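Local structure of PHOX (Pseudomonas fluorescens, 4A9V) at residues A[25-30]-A[522-527]; A[542-547]-A[573-578]. The protein catalyses the hydrolysis of phosphate monoesters as an alkaline phosphatase, using a complex cofactor of iron and calcium. All blocks are in the same frame, centred on the assembly; numbering follows the deposited sequence. Where two conformers were deposited one is given.

Both contacts lie where the beta-propeller closes on itself: strand 30-37, from near the N-terminus, is the outermost strand of the blade whose other three strands are 532-538, 544-550 and 572-578. Contact 2 joins the middle two of these strands; contact 1 ties the loop leading into strand 30-37 to the outermost strand, 521-526, of the preceding blade. Their centres are 12 Å apart, and they touch, with M525 CE 3.9 Å from V547 CG1 and Y30 CE2 3.4 Å from R578 CG. Neither forms the metal site, but the side chains of M525 and V547 each lie about 10 Å from that of E532, which takes part in a lithium site here and is also a calcium ligand of this protein.

Contact 1 of 2, residues A[25-30]-A[522-527]; sequences SLPKGY and RRFMVG
S25 and V526 clasp each other by two backbone hydrogen bonds, S25 N to V526 O (2.9 Å) and V526 N to S25 O (3.0 Å), a single antiparallel bridge of the hydrogen-bonded kind. S25 O also receives a CA-H...O contact from M525, while V526 O accepts a weak bond from a water that sits 2.7 Å from S25 OG; serine suits this partly exposed place because its hydroxyl can meet solvent. F524 O fares differently: P27 CD lies 3.1 Å from it, and it is buried without a hydrogen-bonding partner. At F524 and M525 the strand forms a classic beta bulge, both residues facing M511 of strand 510-514 in the same propeller blade. The F524 ring leans across to the loop, its CG anti to the backbone N (chi1 176°). There P27 CD rests over one face in a CH-pi contact, and the ring edge meets the face of Y30 in a T-shaped pair, centroids 5.0 Å apart and planes at 86°. L26 CD2 comes within 3.7 Å of F524 CE2 and also touches M525 CG, the aliphatic chains of L26 and M525 lying side by side. Cutting the F524 side chain back to an alanine would probably leave the Y30 face and the P27 ring without their aromatic mate and open a gap beside L26. Y30 OH is satisfied by G585 N, and Y30 N bonds P27 O (3.3 Å), closing a type II turn in which G29 adopts backbone angles that suit glycine.

Contact 2 of 2, residues A[542-547]-A[573-578]; sequences QKTLFV and VMAITR
Strands 544-547 and 573-578 run antiparallel, their axes 4.6 Å apart at closest and their directions at 155°, with L545-I576 and V547-M574 as hydrogen-bonded pairs on either side of the non-hydrogen-bonded pair F546-A575. Each hydrogen-bonded pair exchanges two N-H...O bonds: L545 N to I576 O and V547 N to M574 O are both 3.0 Å, and the return bonds, I576 N to L545 O and M574 N to V547 O, are both 2.8 Å. These are central strands of a four-stranded propeller blade, which strand 30-37 completes beyond 573-578.

On one face of the sheet, V547 CG1 meets I576 CG1 at 3.9 Å and packs obliquely against M574 CB. V547 turns CG1 into the crowded position between its backbone N and carbonyl carbon (chi1 61°), and this branch does the touching; beta-branched valine and isoleucine suit such extended backbone. L545 shares this face and continues onto I536 and F538 of the adjoining strand. On the other face A575, small enough to sit among larger neighbours, has its CB 3.9 Å from T544 CG2 and 4.1 Å from F546 CE1. The methyl of T544 lies over one face of the F546 ring, offset toward its rim, while that ring reaches M71 and L73 of the neighbouring blade. T577 puts its methyl beside T544 OG1 and leaves its own hydroxyl to K31 NZ.

Toward K543 and R578 a water bridges the strands, donating to K543 O and accepting from R578 N. The contact thus passes from direct backbone bonds, flanked by largely apolar side chains, to a water-mediated link, consistent with a blade whose buried middle is held by apolar packing while at its end K543 is exposed and the buried R578 pairs its charge with D580.

Contact 1 of 2, residues A[25-30]-A[522-527]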
loop_
_atom_site.group_PDB
_atom_site.type_symbol
_atom_site.label_atom_id
_atom_site.label_comp_id
_atom_site.label_asym_id
_atom_site.label_seq_id
_atom_site.Cartn_x
_atom_site.Cartn_y
_atom_site.Cartn_z
ATOM N N SER A 25 9.185 12.425 -16.401
ATOM C CA SER A 25 8.741 12.663 -17.766
ATOM C C SER A 25 7.223 12.583 -17.817
ATOM O O SER A 25 6.635 11.671 -17.229
ATOM C CB SER A 25 9.346 11.602 -18.695
ATOM O OG SER A 25 10.761 11.593 -18.603
ATOM N N LEU A 26 6.610 13.495 -18.571
ATOM C CA LEU A 26 5.153 13.622 -18.645
ATOM C C LEU A 26 4.753 13.881 -20.096
ATOM O O LEU A 26 5.607 14.180 -20.924
ATOM C CB LEU A 26 4.689 14.780 -17.765
ATOM C CG LEU A 26 4.753 14.517 -16.264
ATOM C CD1 LEU A 26 4.762 15.831 -15.502
ATOM C CD2 LEU A 26 3.596 13.642 -15.810
ATOM N N PRO A 27 3.446 13.895 -20.386
ATOM C CA PRO A 27 3.031 14.274 -21.730
ATOM C C PRO A 27 3.167 15.771 -21.947
ATOM O O PRO A 27 3.298 16.541 -20.994
ATOM C CB PRO A 27 1.554 13.830 -21.794
ATOM C CG PRO A 27 1.334 12.973 -20.581
ATOM C CD PRO A 27 2.296 13.503 -19.560
ATOM N N LYS A 28 3.067 16.183 -23.199
ATOM C CA LYS A 28 3.090 17.598 -23.532
ATOM C C LYS A 28 1.980 18.327 -22.782
ATOM O O LYS A 28 0.865 17.825 -22.662
ATOM C CB LYS A 28 2.925 17.791 -25.041
ATOM C CG LYS A 28 4.222 17.678 -25.829
ATOM C CD LYS A 28 4.484 16.253 -26.294
ATOM C CE LYS A 28 4.144 16.065 -27.766
ATOM N NZ LYS A 28 2.818 15.417 -27.964
ATOM N N GLY A 29 2.300 19.504 -22.260
ATOM C CA GLY A 29 1.312 20.338 -21.592
ATOM C C GLY A 29 1.148 20.049 -20.113
ATOM O O GLY A 29 0.310 20.655 -19.455
ATOM N N TYR A 30 1.979 19.155 -19.583
ATOM C CA TYR A 30 1.952 18.791 -18.163
ATOM C C TYR A 30 3.219 19.262 -17.461
ATOM O O TYR A 30 4.288 19.337 -18.067
ATOM C CB TYR A 30 1.811 17.271 -18.000
ATOM C CG TYR A 30 0.391 16.790 -18.195
ATOM C CD1 TYR A 30 -0.109 16.503 -19.457
ATOM C CD2 TYR A 30 -0.462 16.659 -17.113
ATOM C CE1 TYR A 30 -1.423 16.095 -19.629
ATOM C CE2 TYR A 30 -1.758 16.218 -17.269
ATOM C CZ TYR A 30 -2.231 15.921 -18.524
ATOM O OH TYR A 30 -3.538 15.517 -18.652
ATOM N N ARG A 522 -2.441 3.786 -21.748
ATOM C CA ARG A 522 -1.428 4.726 -22.231
ATOM C C ARG A 522 -0.461 5.088 -21.110
ATOM O O ARG A 522 -0.872 5.324 -19.974
ATOM C CB ARG A 522 -2.090 5.998 -22.772
ATOM C CG ARG A 522 -2.988 5.752 -23.969
ATOM C CD ARG A 522 -3.542 7.042 -24.538
ATOM N NE ARG A 522 -4.511 6.731 -25.573
ATOM C CZ ARG A 522 -5.114 7.624 -26.337
ATOM N NH1 ARG A 522 -4.854 8.910 -26.192
ATOM N NH2 ARG A 522 -6.021 7.221 -27.209
ATOM N N ARG A 523 0.826 5.168 -21.427
ATOM C CA ARG A 523 1.827 5.595 -20.456
ATOM C C ARG A 523 1.750 7.101 -20.251
ATOM O O ARG A 523 1.718 7.864 -21.223
ATOM C CB ARG A 523 3.234 5.194 -20.911
ATOM C CG ARG A 523 4.283 5.377 -19.831
ATOM C CD ARG A 523 5.679 4.989 -20.297
ATOM N NE ARG A 523 5.781 3.571 -20.627
ATOM C CZ ARG A 523 5.863 3.080 -21.860
ATOM N NH1 ARG A 523 5.843 3.876 -22.922
ATOM N NH2 ARG A 523 6.039 1.779 -22.038
ATOM N N PHE A 524 1.708 7.517 -18.987
ATOM C CA PHE A 524 1.494 8.918 -18.621
ATOM C C PHE A 524 2.745 9.573 -18.027
ATOM O O PHE A 524 3.008 10.740 -18.313
ATOM C CB PHE A 524 0.322 9.024 -17.637
ATOM C CG PHE A 524 0.081 10.415 -17.123
ATOM C CD1 PHE A 524 -0.630 11.334 -17.869
ATOM C CD2 PHE A 524 0.535 10.792 -15.871
ATOM C CE1 PHE A 524 -0.827 12.621 -17.399
ATOM C CE2 PHE A 524 0.309 12.065 -15.384
ATOM C CZ PHE A 524 -0.396 12.975 -16.139
ATOM N N MET A 525 3.453 8.871 -17.144
ATOM C CA MET A 525 4.593 9.443 -16.429
ATOM C C MET A 525 5.679 8.387 -16.291
ATOM O O MET A 525 5.391 7.211 -16.070
ATOM C CB MET A 525 4.168 9.928 -15.035
ATOM C CG MET A 525 5.265 10.648 -14.271
ATOM S SD MET A 525 4.761 11.109 -12.600
ATOM C CE MET A 525 5.006 9.561 -11.748
ATOM N N VAL A 526 6.930 8.821 -16.389
ATOM C CA VAL A 526 8.060 7.994 -16.006
ATOM C C VAL A 526 8.837 8.694 -14.904
ATOM O O VAL A 526 9.005 9.915 -14.927
ATOM C CB VAL A 526 8.996 7.701 -17.201
ATOM C CG1 VAL A 526 10.120 6.784 -16.753
ATOM C CG2 VAL A 526 8.225 7.101 -18.371
ATOM N N GLY A 527 9.214 7.924 -13.889
ATOM C CA GLY A 527 9.940 8.448 -12.747
ATOM C C GLY A 527 11.443 8.316 -12.877
ATOM O O GLY A 527 11.956 7.784 -13.870
HETATM O O HOH W 1 11.874 10.057 -16.665
#

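Contact 2 of 2, residues A[542-547]-A[573-578]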
loop_
_atom_site.group_PDB
_atom_site.type_symbol
_atom_site.label_atom_id
_atom_site.label_comp_id
_atom_site.label_asym_id
_atom_site.label_seq_id
_atom_site.Cartn_x
_atom_site.Cartn_y
_atom_site.Cartn_z
ATOM N N GLN A 542 -9.817 17.836 -9.364
ATOM C CA GLN A 542 -9.211 16.906 -10.320
ATOM C C GLN A 542 -8.167 17.567 -11.215
ATOM O O GLN A 542 -7.684 16.948 -12.171
ATOM C CB GLN A 542 -10.276 16.209 -11.168
ATOM C CG GLN A 542 -11.446 15.642 -10.376
ATOM C CD GLN A 542 -11.075 14.404 -9.589
ATOM O OE1 GLN A 542 -11.075 13.304 -10.132
ATOM N NE2 GLN A 542 -10.872 14.558 -8.288
ATOM N N LYS A 543 -7.748 18.778 -10.849
ATOM C CA LYS A 543 -6.748 19.512 -11.619
ATOM C C LYS A 543 -5.316 19.308 -11.110
ATOM O O LYS A 543 -4.360 19.709 -11.772
ATOM C CB LYS A 543 -7.108 20.997 -11.659
ATOM C CG LYS A 543 -8.400 21.257 -12.403
ATOM C CD LYS A 543 -8.801 22.711 -12.297
ATOM C CE LYS A 543 -10.062 22.988 -13.090
ATOM N NZ LYS A 543 -10.528 24.389 -12.899
ATOM N N THR A 544 -5.176 18.677 -9.948
ATOM C CA THR A 544 -3.872 18.272 -9.447
ATOM C C THR A 544 -3.905 16.794 -9.095
ATOM O O THR A 544 -4.807 16.322 -8.408
ATOM C CB THR A 544 -3.445 19.084 -8.205
ATOM O OG1 THR A 544 -3.462 20.479 -8.519
ATOM C CG2 THR A 544 -2.048 18.700 -7.756
ATOM N N LEU A 545 -2.933 16.064 -9.631
ATOM C CA LEU A 545 -2.711 14.667 -9.294
ATOM C C LEU A 545 -1.439 14.599 -8.466
ATOM O O LEU A 545 -0.384 15.050 -8.915
ATOM C CB LEU A 545 -2.573 13.839 -10.590
ATOM C CG LEU A 545 -2.490 12.305 -10.485
ATOM C CD1 LEU A 545 -2.648 11.668 -11.861
ATOM C CD2 LEU A 545 -1.188 11.843 -9.855
ATOM N N PHE A 546 -1.563 14.146 -7.221
ATOM C CA PHE A 546 -0.414 13.959 -6.344
ATOM C C PHE A 546 0.064 12.513 -6.447
ATOM O O PHE A 546 -0.745 11.588 -6.390
ATOM C CB PHE A 546 -0.797 14.273 -4.892
ATOM C CG PHE A 546 -1.314 15.671 -4.690
ATOM C CD1 PHE A 546 -0.437 16.723 -4.498
ATOM C CD2 PHE A 546 -2.681 15.934 -4.659
ATOM C CE1 PHE A 546 -0.905 18.001 -4.258
ATOM C CE2 PHE A 546 -3.148 17.212 -4.423
ATOM C CZ PHE A 546 -2.262 18.249 -4.236
ATOM N N VAL A 547 1.368 12.323 -6.635
ATOM C CA VAL A 547 1.918 10.987 -6.825
ATOM C C VAL A 547 3.266 10.904 -6.112
ATOM O O VAL A 547 4.029 11.870 -6.088
ATOM C CB VAL A 547 2.046 10.632 -8.328
ATOM C CG1 VAL A 547 2.977 11.594 -9.054
ATOM C CG2 VAL A 547 2.506 9.193 -8.510
ATOM N N VAL A 573 6.717 13.568 -2.622
ATOM C CA VAL A 573 5.393 13.641 -3.199
ATOM C C VAL A 573 5.406 14.757 -4.227
ATOM O O VAL A 573 5.823 15.886 -3.930
ATOM C CB VAL A 573 4.329 13.912 -2.112
ATOM C CG1 VAL A 573 2.944 14.048 -2.723
ATOM C CG2 VAL A 573 4.341 12.807 -1.068
ATOM N N MET A 574 4.962 14.429 -5.436
ATOM C CA MET A 574 4.920 15.364 -6.551
ATOM C C MET A 574 3.491 15.819 -6.792
ATOM O O MET A 574 2.552 15.048 -6.627
ATOM C CB MET A 574 5.440 14.693 -7.827
ATOM C CG MET A 574 6.780 13.996 -7.668
ATOM S SD MET A 574 8.113 15.088 -7.134
ATOM C CE MET A 574 8.231 16.202 -8.531
ATOM N N ALA A 575 3.357 17.058 -7.251
ATOM C CA ALA A 575 2.100 17.592 -7.752
ATOM C C ALA A 575 2.171 17.722 -9.269
ATOM O O ALA A 575 3.064 18.392 -9.797
ATOM C CB ALA A 575 1.826 18.953 -7.129
ATOM N N ILE A 576 1.283 17.016 -9.963
ATOM C CA ILE A 576 1.217 17.022 -11.416
ATOM C C ILE A 576 0.002 17.840 -11.846
ATOM O O ILE A 576 -1.111 17.615 -11.368
ATOM C CB ILE A 576 1.059 15.589 -11.966
ATOM C CG1 ILE A 576 2.089 14.622 -11.362
ATOM C CG2 ILE A 576 1.061 15.598 -13.486
ATOM C CD1 ILE A 576 3.536 15.010 -11.537
ATOM N N THR A 577 0.231 18.793 -12.745
ATOM C CA THR A 577 -0.824 19.672 -13.228
ATOM C C THR A 577 -0.696 19.846 -14.743
ATOM O O THR A 577 0.344 19.558 -15.335
ATOM C CB THR A 577 -0.751 21.053 -12.547
ATOM O OG1 THR A 577 0.555 21.607 -12.737
ATOM C CG2 THR A 577 -1.052 20.949 -11.054
ATOM N N ARG A 578 -1.752 20.378 -15.353
ATOM C CA ARG A 578 -1.703 20.862 -16.729
ATOM C C ARG A 578 -1.340 22.343 -16.767
ATOM O O ARG A 578 -1.891 23.150 -16.019
ATOM C CB ARG A 578 -3.052 20.635 -17.425
ATOM C CG ARG A 578 -3.277 19.190 -17.841
ATOM C CD ARG A 578 -4.737 18.883 -18.133
ATOM N NE ARG A 578 -5.302 19.761 -19.146
ATOM C CZ ARG A 578 -6.426 19.518 -19.815
ATOM N NH1 ARG A 578 -7.126 18.418 -19.582
ATOM N NH2 ARG A 578 -6.870 20.399 -20.698
HETATM O O HOH W 2 -4.198 21.165 -13.997
#